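Glycosyl hydrolase BlGH5_18 (Bifidobacterium longum subsp. infantis, PDB 7LQX) probably hydrolyses the beta-mannosidic linkage of N-glycan core fragments, acting as a family GH5 subfamily 18 glycosidase in bacterial N-glycan breakdown. Local coordinates at residues P46-D51 with V91-E96; N127-A132 with H215-V220; E144-L149 with A192-R197; N237-G242 with T251-Y256. All coordinates share one frame; numbering follows the deposited sequence. Where two conformers were deposited one is given.

Contact 1: P46-D51 with V91-E96; sequences PSVKED and VHIAGE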
loop_
_atom_site.group_PDB
_atom_site.type_symbol
_atom_site.label_atom_id
_atom_site.label_comp_id
_atom_site.label_asym_id
_atom_site.label_seq_id
_atom_site.Cartn_x
_atom_site.Cartn_y
_atom_site.Cartn_z
ATOM N N PRO A 46 17.212 -8.447 -18.518
ATOM C CA PRO A 46 18.671 -8.642 -18.628
ATOM C C PRO A 46 19.392 -8.503 -17.296
ATOM O O PRO A 46 20.351 -9.240 -17.032
ATOM C CB PRO A 46 19.092 -7.579 -19.653
ATOM C CG PRO A 46 17.882 -7.412 -20.506
ATOM C CD PRO A 46 16.709 -7.517 -19.546
ATOM N N SER A 47 18.935 -7.599 -16.426
ATOM C CA SER A 47 19.595 -7.445 -15.134
ATOM C C SER A 47 19.377 -8.664 -14.248
ATOM O O SER A 47 20.255 -8.995 -13.445
ATOM C CB SER A 47 19.145 -6.159 -14.432
ATOM O OG SER A 47 17.866 -6.278 -13.837
ATOM N N VAL A 48 18.230 -9.342 -14.375
ATOM C CA VAL A 48 17.996 -10.560 -13.601
ATOM C C VAL A 48 18.888 -11.685 -14.100
ATOM O O VAL A 48 19.455 -12.448 -13.306
ATOM C CB VAL A 48 16.513 -10.960 -13.649
ATOM C CG1 VAL A 48 16.304 -12.269 -12.892
ATOM C CG2 VAL A 48 15.655 -9.869 -13.068
ATOM N N LYS A 49 19.010 -11.826 -15.421
ATOM C CA LYS A 49 19.919 -12.821 -15.973
ATOM C C LYS A 49 21.331 -12.613 -15.436
ATOM O O LYS A 49 22.004 -13.568 -15.033
ATOM C CB LYS A 49 19.911 -12.762 -17.499
ATOM C CG LYS A 49 20.759 -13.847 -18.148
ATOM C CD LYS A 49 20.643 -13.816 -19.663
ATOM C CE LYS A 49 21.542 -14.862 -20.307
ATOM N NZ LYS A 49 21.503 -14.785 -21.793
ATOM N N GLU A 50 21.795 -11.359 -15.420
ATOM C CA GLU A 50 23.139 -11.082 -14.932
ATOM C C GLU A 50 23.247 -11.341 -13.434
ATOM O O GLU A 50 24.229 -11.938 -12.976
ATOM C CB GLU A 50 23.539 -9.648 -15.263
ATOM C CG GLU A 50 24.959 -9.319 -14.848
ATOM C CD GLU A 50 26.004 -10.148 -15.572
ATOM O OE1 GLU A 50 25.669 -10.863 -16.547
ATOM O OE2 GLU A 50 27.180 -10.085 -15.159
ATOM N N ASP A 51 22.258 -10.885 -12.655
ATOM C CA ASP A 51 22.247 -11.160 -11.222
ATOM C C ASP A 51 22.346 -12.662 -10.974
ATOM O O ASP A 51 23.119 -13.125 -10.128
ATOM C CB ASP A 51 20.947 -10.660 -10.582
ATOM C CG ASP A 51 20.881 -9.153 -10.405
ATOM O OD1 ASP A 51 21.873 -8.442 -10.665
ATOM O OD2 ASP A 51 19.790 -8.700 -9.991
ATOM N N VAL A 91 11.633 -17.112 -11.941
ATOM C CA VAL A 91 11.913 -18.520 -11.678
ATOM C C VAL A 91 12.555 -19.171 -12.895
ATOM O O VAL A 91 13.547 -19.901 -12.782
ATOM C CB VAL A 91 10.619 -19.246 -11.266
ATOM C CG1 VAL A 91 10.841 -20.743 -11.265
ATOM C CG2 VAL A 91 10.141 -18.734 -9.925
ATOM N N HIS A 92 11.985 -18.918 -14.077
ATOM C CA HIS A 92 12.509 -19.483 -15.311
ATOM C C HIS A 92 13.967 -19.101 -15.511
ATOM O O HIS A 92 14.787 -19.940 -15.903
ATOM C CB HIS A 92 11.659 -18.999 -16.485
ATOM C CG HIS A 92 11.951 -19.699 -17.772
ATOM N ND1 HIS A 92 11.605 -21.013 -17.997
ATOM C CD2 HIS A 92 12.561 -19.270 -18.901
ATOM C CE1 HIS A 92 11.986 -21.362 -19.214
ATOM N NE2 HIS A 92 12.569 -20.323 -19.782
ATOM N N ILE A 93 14.312 -17.843 -15.233
ATOM C CA ILE A 93 15.682 -17.381 -15.425
ATOM C C ILE A 93 16.622 -18.037 -14.423
ATOM O O ILE A 93 17.739 -18.436 -14.770
ATOM C CB ILE A 93 15.733 -15.843 -15.355
ATOM C CG1 ILE A 93 14.996 -15.235 -16.550
ATOM C CG2 ILE A 93 17.170 -15.365 -15.301
ATOM C CD1 ILE A 93 14.762 -13.730 -16.433
ATOM N N ALA A 94 16.206 -18.140 -13.161
ATOM C CA ALA A 94 17.015 -18.879 -12.196
ATOM C C ALA A 94 17.342 -20.273 -12.717
ATOM O O ALA A 94 18.494 -20.718 -12.652
ATOM C CB ALA A 94 16.273 -18.957 -10.862
ATOM N N GLY A 95 16.342 -20.963 -13.269
ATOM C CA GLY A 95 16.573 -22.297 -13.793
ATOM C C GLY A 95 17.508 -22.305 -14.986
ATOM O O GLY A 95 18.352 -23.198 -15.115
ATOM N N GLU A 96 17.363 -21.320 -15.880
ATOM C CA GLU A 96 18.262 -21.226 -17.022
ATOM C C GLU A 96 19.689 -20.988 -16.561
ATOM O O GLU A 96 20.642 -21.398 -17.236
ATOM C CB GLU A 96 17.817 -20.095 -17.950
ATOM C CG GLU A 96 16.503 -20.356 -18.666
ATOM C CD GLU A 96 16.040 -19.178 -19.514
ATOM O OE1 GLU A 96 16.227 -18.014 -19.094
ATOM O OE2 GLU A 96 15.485 -19.421 -20.608
#
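Val48 and Lys49 meet Ile93 from a helical turn closed by the bond from Asp51 N to Ser47 O, 2.9 Å; on the other side the bond from Glu96 N to His92 O, also 2.9 Å, closes the turn that carries Ile93. With these backbone groups bonded within their own helices, and no hydrogen bond across, the contact itself is left to hydrocarbon, a plain example of helix packing through one apolar side chain, that of Ile93. Its CG2 methyl stands anti to the backbone N (chi1 of -67° for the CG1 branch) and presses on the helix backbone as well as on a neighbouring methyl: it lies 3.8 Å from Lys49 CA and 4.0 Å from Lys49 N. The same methyl comes to 4.0 Å from Val48 CG1. The longer branch adds a second touch, Ile93 CD1 lying 4.1 Å from Val48 CG1, so that this one valine methyl is met by both branches of the isoleucine. The two side chains cross at about a right angle. Lys49 contributes chiefly through its backbone and the root of its side chain, for its extended aliphatic chain runs away from the partner helix. Ile93 also touches Trp45 and Met52, while Val48 leans on Phe39. In the (beta/alpha)8 barrel of this enzyme, helices 45-57 and 81-96 are outer helices, joined through strand 62-65 and the short helix 69-72; Val91 packs inward on Ala101 and Val103 of strand 100-104, which the second helix leads into.

Contact 2: N127-A132 with H215-V220; sequences NMFEDA and HPFTPV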
loop_
_atom_site.group_PDB
_atom_site.type_symbol
_atom_site.label_atom_id
_atom_site.label_comp_id
_atom_site.label_asym_id
_atom_site.label_seq_id
_atom_site.Cartn_x
_atom_site.Cartn_y
_atom_site.Cartn_z
ATOM N N ASN A 127 -8.399 -8.466 8.365
ATOM C CA ASN A 127 -7.585 -9.413 9.115
ATOM C C ASN A 127 -7.293 -10.582 8.191
ATOM O O ASN A 127 -8.196 -11.357 7.863
ATOM C CB ASN A 127 -8.331 -9.839 10.373
ATOM C CG ASN A 127 -7.490 -10.695 11.275
ATOM O OD1 ASN A 127 -6.822 -11.622 10.821
ATOM N ND2 ASN A 127 -7.521 -10.396 12.568
HETATM N N MSE A 128 -6.037 -10.701 7.765
HETATM C CA MSE A 128 -5.679 -11.699 6.761
HETATM C C MSE A 128 -5.735 -13.113 7.295
HETATM O O MSE A 128 -5.736 -14.061 6.518
HETATM C CB MSE A 128 -4.275 -11.417 6.198
HETATM C CG MSE A 128 -3.124 -11.846 7.090
HETATM SE SE MSE A 128 -1.389 -11.472 6.344
HETATM C CE MSE A 128 -1.367 -12.736 4.866
ATOM N N PHE A 129 -5.773 -13.252 8.619
ATOM C CA PHE A 129 -5.840 -14.572 9.231
ATOM C C PHE A 129 -7.263 -15.023 9.510
ATOM O O PHE A 129 -7.520 -16.229 9.499
ATOM C CB PHE A 129 -5.059 -14.582 10.548
ATOM C CG PHE A 129 -3.663 -14.052 10.418
ATOM C CD1 PHE A 129 -2.728 -14.723 9.646
ATOM C CD2 PHE A 129 -3.283 -12.878 11.039
ATOM C CE1 PHE A 129 -1.449 -14.243 9.497
ATOM C CE2 PHE A 129 -1.988 -12.388 10.890
ATOM C CZ PHE A 129 -1.075 -13.071 10.121
ATOM N N GLU A 130 -8.189 -14.089 9.757
ATOM C CA GLU A 130 -9.506 -14.395 10.294
ATOM C C GLU A 130 -10.656 -14.133 9.336
ATOM O O GLU A 130 -11.693 -14.787 9.451
ATOM C CB GLU A 130 -9.776 -13.559 11.556
ATOM C CG GLU A 130 -8.773 -13.739 12.688
ATOM C CD GLU A 130 -9.199 -14.773 13.708
ATOM O OE1 GLU A 130 -10.372 -15.209 13.669
ATOM O OE2 GLU A 130 -8.356 -15.167 14.549
ATOM N N ASP A 131 -10.530 -13.184 8.420
ATOM C CA ASP A 131 -11.664 -12.806 7.587
ATOM C C ASP A 131 -11.841 -13.820 6.466
ATOM O O ASP A 131 -10.916 -14.037 5.676
ATOM C CB ASP A 131 -11.417 -11.439 6.948
ATOM C CG ASP A 131 -11.381 -10.304 7.950
ATOM O OD1 ASP A 131 -11.696 -10.520 9.137
ATOM O OD2 ASP A 131 -11.040 -9.174 7.523
ATOM N N ALA A 132 -13.043 -14.399 6.357
ATOM C CA ALA A 132 -13.262 -15.451 5.370
ATOM C C ALA A 132 -12.968 -14.965 3.958
ATOM O O ALA A 132 -12.387 -15.702 3.153
ATOM C CB ALA A 132 -14.692 -15.980 5.462
ATOM N N HIS A 215 2.273 -15.587 21.877
ATOM C CA HIS A 215 2.244 -15.236 20.464
ATOM C C HIS A 215 1.456 -16.306 19.702
ATOM O O HIS A 215 1.612 -17.498 19.964
ATOM C CB HIS A 215 3.683 -15.170 19.971
ATOM C CG HIS A 215 3.850 -14.624 18.594
ATOM N ND1 HIS A 215 3.484 -13.342 18.244
ATOM C CD2 HIS A 215 4.405 -15.173 17.488
ATOM C CE1 HIS A 215 3.793 -13.133 16.979
ATOM N NE2 HIS A 215 4.339 -14.231 16.494
ATOM N N PRO A 216 0.562 -15.919 18.787
ATOM C CA PRO A 216 -0.338 -16.921 18.186
ATOM C C PRO A 216 0.330 -17.869 17.211
ATOM O O PRO A 216 -0.250 -18.922 16.922
ATOM C CB PRO A 216 -1.425 -16.080 17.500
ATOM C CG PRO A 216 -0.788 -14.776 17.258
ATOM C CD PRO A 216 0.209 -14.549 18.371
ATOM N N PHE A 217 1.509 -17.544 16.694
ATOM C CA PHE A 217 2.315 -18.502 15.945
ATOM C C PHE A 217 3.237 -19.192 16.941
ATOM O O PHE A 217 3.838 -18.524 17.784
ATOM C CB PHE A 217 3.113 -17.767 14.877
ATOM C CG PHE A 217 2.287 -17.331 13.707
ATOM C CD1 PHE A 217 1.477 -16.204 13.772
ATOM C CD2 PHE A 217 2.323 -18.053 12.532
ATOM C CE1 PHE A 217 0.727 -15.828 12.685
ATOM C CE2 PHE A 217 1.584 -17.673 11.447
ATOM C CZ PHE A 217 0.780 -16.570 11.525
ATOM N N THR A 218 3.330 -20.513 16.866
ATOM C CA THR A 218 3.923 -21.305 17.933
ATOM C C THR A 218 5.039 -22.214 17.451
ATOM O O THR A 218 5.100 -22.583 16.276
ATOM C CB THR A 218 2.852 -22.208 18.569
ATOM O OG1 THR A 218 2.467 -23.172 17.581
ATOM C CG2 THR A 218 1.637 -21.412 19.032
ATOM N N PRO A 219 5.920 -22.631 18.364
ATOM C CA PRO A 219 6.943 -23.629 17.996
ATOM C C PRO A 219 6.380 -24.901 17.383
ATOM O O PRO A 219 6.956 -25.429 16.420
ATOM C CB PRO A 219 7.646 -23.898 19.336
ATOM C CG PRO A 219 7.498 -22.593 20.080
ATOM C CD PRO A 219 6.121 -22.104 19.726
ATOM N N VAL A 220 5.280 -25.423 17.924
ATOM C CA VAL A 220 4.707 -26.648 17.371
ATOM C C VAL A 220 4.293 -26.451 15.915
ATOM O O VAL A 220 4.540 -27.318 15.065
ATOM C CB VAL A 220 3.552 -27.156 18.257
ATOM C CG1 VAL A 220 2.731 -28.213 17.534
ATOM C CG2 VAL A 220 4.104 -27.697 19.580
#
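Phe129 and Phe217 reach each other through matching first torsions, CG standing beside the backbone N and anti to the carbonyl carbon in each (chi1 -51° and -75°), although Phe129 CA and Phe217 CA stay 11.3 Å apart. The rings form an offset edge-to-face pair, Phe217 supplying the edge and Phe129 the face; the centroids are 5.7 Å apart and the planes 70° from each other. The closest approach is between Phe129 CE1 and Phe217 CZ, 3.8 Å, with CE1 lying near the plane of the Phe217 ring at its edge. One face of Phe129 is covered within its own segment by Met128, a selenomethionine, whose CG sits over the ring centre. Two excursions of the barrel meet here: the loop that runs into helix 132-149 and the chain that leads from helix 208-211 into helix 219-224. An Asx turn shapes the first, Asn127 OD1 accepting from Phe129 N at 2.9 Å in the plane of its carbonyl. Asp131 ties back to the start of the same loop, its OD2 met by Asn127 N from above the carboxylate plane, 2.9 Å away. Ile183 of helix 180-191 touches both phenylalanines, and Trp186 of that helix makes a further edge-to-face pair with Phe129. On the other segment, Arg380 donates to the carbonyl oxygens of His215 and Phe217, and so probably helps to fix the backbone from which the second ring projects.

Contact 3: E144-L149 with A192-R197; sequences ELYGEL and AVVDRR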
loop_
_atom_site.group_PDB
_atom_site.type_symbol
_atom_site.label_atom_id
_atom_site.label_comp_id
_atom_site.label_asym_id
_atom_site.label_seq_id
_atom_site.Cartn_x
_atom_site.Cartn_y
_atom_site.Cartn_z
ATOM N N GLU A 144 -3.472 -19.789 -8.007
ATOM C CA GLU A 144 -3.163 -19.259 -9.332
ATOM C C GLU A 144 -1.657 -19.180 -9.543
ATOM O O GLU A 144 -1.141 -19.600 -10.585
ATOM C CB GLU A 144 -3.799 -17.882 -9.502
ATOM C CG GLU A 144 -5.311 -17.894 -9.474
ATOM N N LEU A 145 -0.937 -18.659 -8.551
ATOM C CA LEU A 145 0.514 -18.575 -8.652
ATOM C C LEU A 145 1.130 -19.965 -8.714
ATOM O O LEU A 145 1.975 -20.245 -9.574
ATOM C CB LEU A 145 1.062 -17.783 -7.465
ATOM C CG LEU A 145 2.575 -17.572 -7.424
ATOM C CD1 LEU A 145 3.069 -16.813 -8.643
ATOM C CD2 LEU A 145 2.976 -16.836 -6.146
ATOM N N TYR A 146 0.692 -20.864 -7.828
ATOM C CA TYR A 146 1.228 -22.219 -7.820
ATOM C C TYR A 146 0.985 -22.918 -9.151
ATOM O O TYR A 146 1.867 -23.617 -9.665
ATOM C CB TYR A 146 0.597 -23.019 -6.678
ATOM C CG TYR A 146 1.043 -24.458 -6.678
ATOM C CD1 TYR A 146 2.353 -24.797 -6.376
ATOM C CD2 TYR A 146 0.159 -25.475 -6.986
ATOM C CE1 TYR A 146 2.771 -26.117 -6.381
ATOM C CE2 TYR A 146 0.564 -26.797 -6.995
ATOM C CZ TYR A 146 1.867 -27.116 -6.700
ATOM O OH TYR A 146 2.229 -28.450 -6.723
ATOM N N GLY A 147 -0.211 -22.754 -9.721
ATOM C CA GLY A 147 -0.521 -23.434 -10.965
ATOM C C GLY A 147 0.385 -23.019 -12.105
ATOM O O GLY A 147 0.678 -23.822 -12.993
ATOM N N GLU A 148 0.828 -21.760 -12.104
ATOM C CA GLU A 148 1.791 -21.299 -13.099
ATOM C C GLU A 148 3.203 -21.766 -12.759
ATOM O O GLU A 148 3.924 -22.281 -13.622
ATOM C CB GLU A 148 1.726 -19.772 -13.213
ATOM C CG GLU A 148 0.465 -19.271 -13.901
ATOM C CD GLU A 148 0.397 -19.704 -15.346
ATOM O OE1 GLU A 148 1.426 -19.586 -16.045
ATOM O OE2 GLU A 148 -0.668 -20.190 -15.780
ATOM N N LEU A 149 3.613 -21.610 -11.501
ATOM C CA LEU A 149 4.987 -21.929 -11.141
ATOM C C LEU A 149 5.265 -23.424 -11.220
ATOM O O LEU A 149 6.396 -23.822 -11.512
ATOM C CB LEU A 149 5.291 -21.411 -9.741
ATOM C CG LEU A 149 5.246 -19.893 -9.557
ATOM C CD1 LEU A 149 5.541 -19.567 -8.107
ATOM C CD2 LEU A 149 6.212 -19.194 -10.498
ATOM N N ALA A 192 -2.482 -26.584 1.987
ATOM C CA ALA A 192 -3.153 -27.638 1.242
ATOM C C ALA A 192 -3.318 -27.310 -0.230
ATOM O O ALA A 192 -3.648 -28.205 -1.013
ATOM C CB ALA A 192 -4.530 -27.903 1.853
ATOM N N VAL A 193 -3.114 -26.052 -0.623
ATOM C CA VAL A 193 -3.196 -25.697 -2.033
ATOM C C VAL A 193 -2.081 -26.353 -2.829
ATOM O O VAL A 193 -2.252 -26.650 -4.016
ATOM C CB VAL A 193 -3.193 -24.166 -2.190
ATOM C CG1 VAL A 193 -3.226 -23.784 -3.661
ATOM C CG2 VAL A 193 -4.372 -23.565 -1.443
ATOM N N VAL A 194 -0.935 -26.603 -2.202
ATOM C CA VAL A 194 0.234 -27.144 -2.890
ATOM C C VAL A 194 0.132 -28.661 -2.965
ATOM O O VAL A 194 -0.264 -29.317 -1.998
ATOM C CB VAL A 194 1.510 -26.728 -2.135
ATOM C CG1 VAL A 194 2.759 -27.334 -2.773
ATOM C CG2 VAL A 194 1.620 -25.211 -2.067
ATOM N N ASP A 195 0.513 -29.233 -4.106
ATOM C CA ASP A 195 0.666 -30.686 -4.219
ATOM C C ASP A 195 2.020 -31.052 -3.620
ATOM O O ASP A 195 3.060 -30.953 -4.279
ATOM C CB ASP A 195 0.543 -31.149 -5.665
ATOM C CG ASP A 195 0.660 -32.661 -5.806
ATOM O OD1 ASP A 195 1.007 -33.339 -4.818
ATOM O OD2 ASP A 195 0.403 -33.174 -6.914
ATOM N N ARG A 196 2.015 -31.472 -2.360
ATOM C CA ARG A 196 3.258 -31.710 -1.630
ATOM C C ARG A 196 3.955 -32.997 -2.040
ATOM O O ARG A 196 5.076 -33.243 -1.583
ATOM C CB ARG A 196 2.995 -31.636 -0.125
ATOM C CG ARG A 196 2.620 -30.212 0.284
ATOM C CD ARG A 196 2.053 -30.123 1.668
ATOM N NE ARG A 196 3.060 -30.398 2.678
ATOM C CZ ARG A 196 2.816 -30.384 3.983
ATOM N NH1 ARG A 196 1.594 -30.097 4.415
ATOM N NH2 ARG A 196 3.784 -30.653 4.842
ATOM N N ARG A 197 3.356 -33.795 -2.922
ATOM C CA ARG A 197 4.117 -34.859 -3.557
ATOM C C ARG A 197 5.111 -34.312 -4.574
ATOM O O ARG A 197 6.092 -34.990 -4.893
ATOM C CB ARG A 197 3.176 -35.831 -4.261
ATOM C CG ARG A 197 2.128 -36.452 -3.355
ATOM C CD ARG A 197 1.076 -37.183 -4.184
ATOM N NE ARG A 197 0.459 -36.285 -5.159
ATOM C CZ ARG A 197 -0.271 -36.681 -6.197
ATOM N NH1 ARG A 197 -0.485 -37.970 -6.416
ATOM N NH2 ARG A 197 -0.783 -35.779 -7.023
#
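Helix 132-149 of the barrel packs here on the connection that carries the chain from helix 180-191 into strand 200-202, and Tyr146 makes the join. Its ring is laid against the backbone of the connection: Val194 CA sits over one face in a CH-pi contact, 4.2 Å from the Tyr146 ring centroid and 14° off the normal. Val194 CG1 adds an apolar touch on Tyr146 CE1 at 3.8 Å, the two side chains crossing at about a right angle. The phenol oxygen reaches further, to Asp195 N, which gives Tyr146 OH a weak hydrogen bond of 3.2 Å; its stronger partner is His199 ND1. Asp195 sends its carboxylate the other way, CG lying anti to the backbone N (chi1 -178°), and uses it to fold its own segment. Asp195 OD1 takes Arg197 NE on its syn lone pair at 3.0 Å and Arg197 N on its anti side at 3.1 Å, the latter an Asx turn. Arg197 NH2 reaches Asp195 OD2 at 2.9 Å, completing a side-on, two-nitrogen salt bridge. With an alanine at Asp195 the guanidinium of Arg197 would probably lose its local counter-charge and be set free to turn, and the Asx turn would lose its acceptor. Thus the helix offers a neutral aromatic face, while Asp195 and Arg197 pair their charges within the connection and probably stiffen the backbone Tyr146 leans on.

Contact 4: N237-G242 with T251-Y256; sequences NGTAQG and TAHALY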
loop_
_atom_site.group_PDB
_atom_site.type_symbol
_atom_site.label_atom_id
_atom_site.label_comp_id
_atom_site.label_asym_id
_atom_site.label_seq_id
_atom_site.Cartn_x
_atom_site.Cartn_y
_atom_site.Cartn_z
ATOM N N ASN A 237 18.971 -9.366 17.489
ATOM C CA ASN A 237 17.850 -9.595 18.386
ATOM C C ASN A 237 18.229 -9.572 19.858
ATOM O O ASN A 237 17.452 -10.062 20.689
ATOM C CB ASN A 237 17.207 -10.948 18.065
ATOM C CG ASN A 237 18.112 -12.129 18.394
ATOM O OD1 ASN A 237 19.229 -11.973 18.882
ATOM N ND2 ASN A 237 17.610 -13.329 18.128
ATOM N N GLY A 238 19.391 -9.028 20.201
ATOM C CA GLY A 238 19.879 -9.013 21.559
ATOM C C GLY A 238 21.061 -9.922 21.785
ATOM O O GLY A 238 21.751 -9.781 22.799
ATOM N N THR A 239 21.314 -10.856 20.870
ATOM C CA THR A 239 22.407 -11.795 21.071
ATOM C C THR A 239 23.753 -11.091 20.959
ATOM O O THR A 239 24.597 -11.202 21.853
ATOM C CB THR A 239 22.298 -12.945 20.073
ATOM O OG1 THR A 239 21.043 -13.609 20.255
ATOM C CG2 THR A 239 23.405 -13.933 20.298
ATOM N N ALA A 240 23.978 -10.357 19.869
ATOM C CA ALA A 240 25.233 -9.625 19.744
ATOM C C ALA A 240 25.360 -8.571 20.835
ATOM O O ALA A 240 26.442 -8.381 21.404
ATOM C CB ALA A 240 25.345 -8.984 18.366
ATOM N N GLN A 241 24.265 -7.877 21.145
ATOM C CA GLN A 241 24.333 -6.811 22.135
ATOM C C GLN A 241 24.631 -7.359 23.525
ATOM O O GLN A 241 25.442 -6.789 24.266
ATOM C CB GLN A 241 23.020 -6.032 22.155
ATOM C CG GLN A 241 22.667 -5.353 20.841
ATOM C CD GLN A 241 21.707 -6.156 19.993
ATOM O OE1 GLN A 241 21.827 -7.373 19.872
ATOM N NE2 GLN A 241 20.748 -5.477 19.391
ATOM N N GLY A 242 23.970 -8.451 23.904
ATOM C CA GLY A 242 24.086 -8.949 25.261
ATOM C C GLY A 242 25.337 -9.757 25.516
ATOM O O GLY A 242 25.886 -9.716 26.623
ATOM N N THR A 251 27.947 -16.336 17.213
ATOM C CA THR A 251 28.089 -17.230 16.069
ATOM C C THR A 251 27.336 -18.543 16.239
ATOM O O THR A 251 27.137 -19.245 15.242
ATOM C CB THR A 251 29.562 -17.527 15.772
ATOM O OG1 THR A 251 30.181 -18.042 16.955
ATOM C CG2 THR A 251 30.284 -16.277 15.285
ATOM N N ALA A 252 26.892 -18.871 17.448
ATOM C CA ALA A 252 26.119 -20.078 17.697
ATOM C C ALA A 252 24.621 -19.875 17.526
ATOM O O ALA A 252 23.876 -20.846 17.619
ATOM C CB ALA A 252 26.380 -20.594 19.115
ATOM N N HIS A 253 24.160 -18.658 17.250
ATOM C CA HIS A 253 22.726 -18.398 17.314
ATOM C C HIS A 253 21.944 -19.228 16.303
ATOM O O HIS A 253 20.845 -19.711 16.606
ATOM C CB HIS A 253 22.430 -16.907 17.133
ATOM C CG HIS A 253 20.990 -16.559 17.343
ATOM N ND1 HIS A 253 20.071 -16.537 16.315
ATOM C CD2 HIS A 253 20.299 -16.269 18.471
ATOM C CE1 HIS A 253 18.880 -16.239 16.801
ATOM N NE2 HIS A 253 18.989 -16.070 18.105
ATOM N N ALA A 254 22.466 -19.378 15.081
ATOM C CA ALA A 254 21.722 -20.119 14.065
ATOM C C ALA A 254 21.627 -21.593 14.433
ATOM O O ALA A 254 20.560 -22.204 14.307
ATOM C CB ALA A 254 22.365 -19.945 12.687
ATOM N N LEU A 255 22.738 -22.180 14.891
ATOM C CA LEU A 255 22.706 -23.548 15.391
ATOM C C LEU A 255 21.699 -23.695 16.519
ATOM O O LEU A 255 20.949 -24.680 16.579
ATOM C CB LEU A 255 24.099 -23.935 15.892
ATOM C CG LEU A 255 24.194 -25.283 16.609
ATOM C CD1 LEU A 255 23.747 -26.425 15.713
ATOM C CD2 LEU A 255 25.613 -25.528 17.114
ATOM N N TYR A 256 21.685 -22.731 17.440
ATOM C CA TYR A 256 20.765 -22.798 18.566
ATOM C C TYR A 256 19.320 -22.857 18.097
ATOM O O TYR A 256 18.545 -23.693 18.569
ATOM C CB TYR A 256 20.971 -21.599 19.488
ATOM C CG TYR A 256 19.903 -21.502 20.555
ATOM C CD1 TYR A 256 19.840 -22.432 21.585
ATOM C CD2 TYR A 256 18.944 -20.510 20.511
ATOM C CE1 TYR A 256 18.871 -22.359 22.550
ATOM C CE2 TYR A 256 17.964 -20.422 21.483
ATOM C CZ TYR A 256 17.933 -21.361 22.499
ATOM O OH TYR A 256 16.968 -21.293 23.478
#
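The backbones come nearest at Thr239 and His253, their CA atoms 7.6 Å apart, where the start of helix 239-243 faces a kinked part of helix 248-264. Just before that start, Gly238 holds a positive phi of 110°, at which a side chain would collide with the carbonyl O of Asn237. Asn237 prepares the turn with its side chain, CG lying between the backbone N and the carbonyl carbon (chi1 68°). Two donors of one residue grip its OD1: Thr239 OG1 at 2.8 Å from Asn237 OD1, in the carbonyl plane and on a lone pair, and Thr239 N at 3.1 Å from the same oxygen, tilted somewhat from that plane. This Asx turn leads out of barrel strand 229-233, at the end of the barrel where GH5 enzymes keep their active sites. The nitrogen of the amide faces His253 instead, ND2 of Asn237 lying 3.1 Å from His253 NE2, with amide and imidazole planes 76° apart; Asp207 OD2 accepts a hydrogen bond from the same ND2. Putting a leucine at Asn237 would probably leave Thr239 OG1 and N without their shared acceptor and Asp207 without this donor. Thr239 OG1 also comes to 3.3 Å from His253 CD2, the two side chains set obliquely to each other. On its other nitrogen, ND1, His253 is hydrogen-bonded to Ser233 OG at the end of strand 229-233, while Pro385 packs against both Asn237 and Thr239.

How the contacts relate
From the N terminus, contact 1 closes first, bringing together two early outer helices of the barrel across the loop that holds strand 62-65. Contact 2 opens next, at 127-132, and closes only at 215-220, spanning strands 155-159 and 200-202. Inside that long loop contact 3 is nested, binding helix 132-149 to the approach to strand 200-202. Contact 4 follows in series as a short local closure after strand 229-233, across the chain's centre from contacts 1 and 3. None of the four cross. Contacts 1 and 3 touch directly, Val91 CG2 lying 4.0 Å from Leu149 CD2, whereas contacts 2 and 4 stay about 10 Å apart at their nearest atoms.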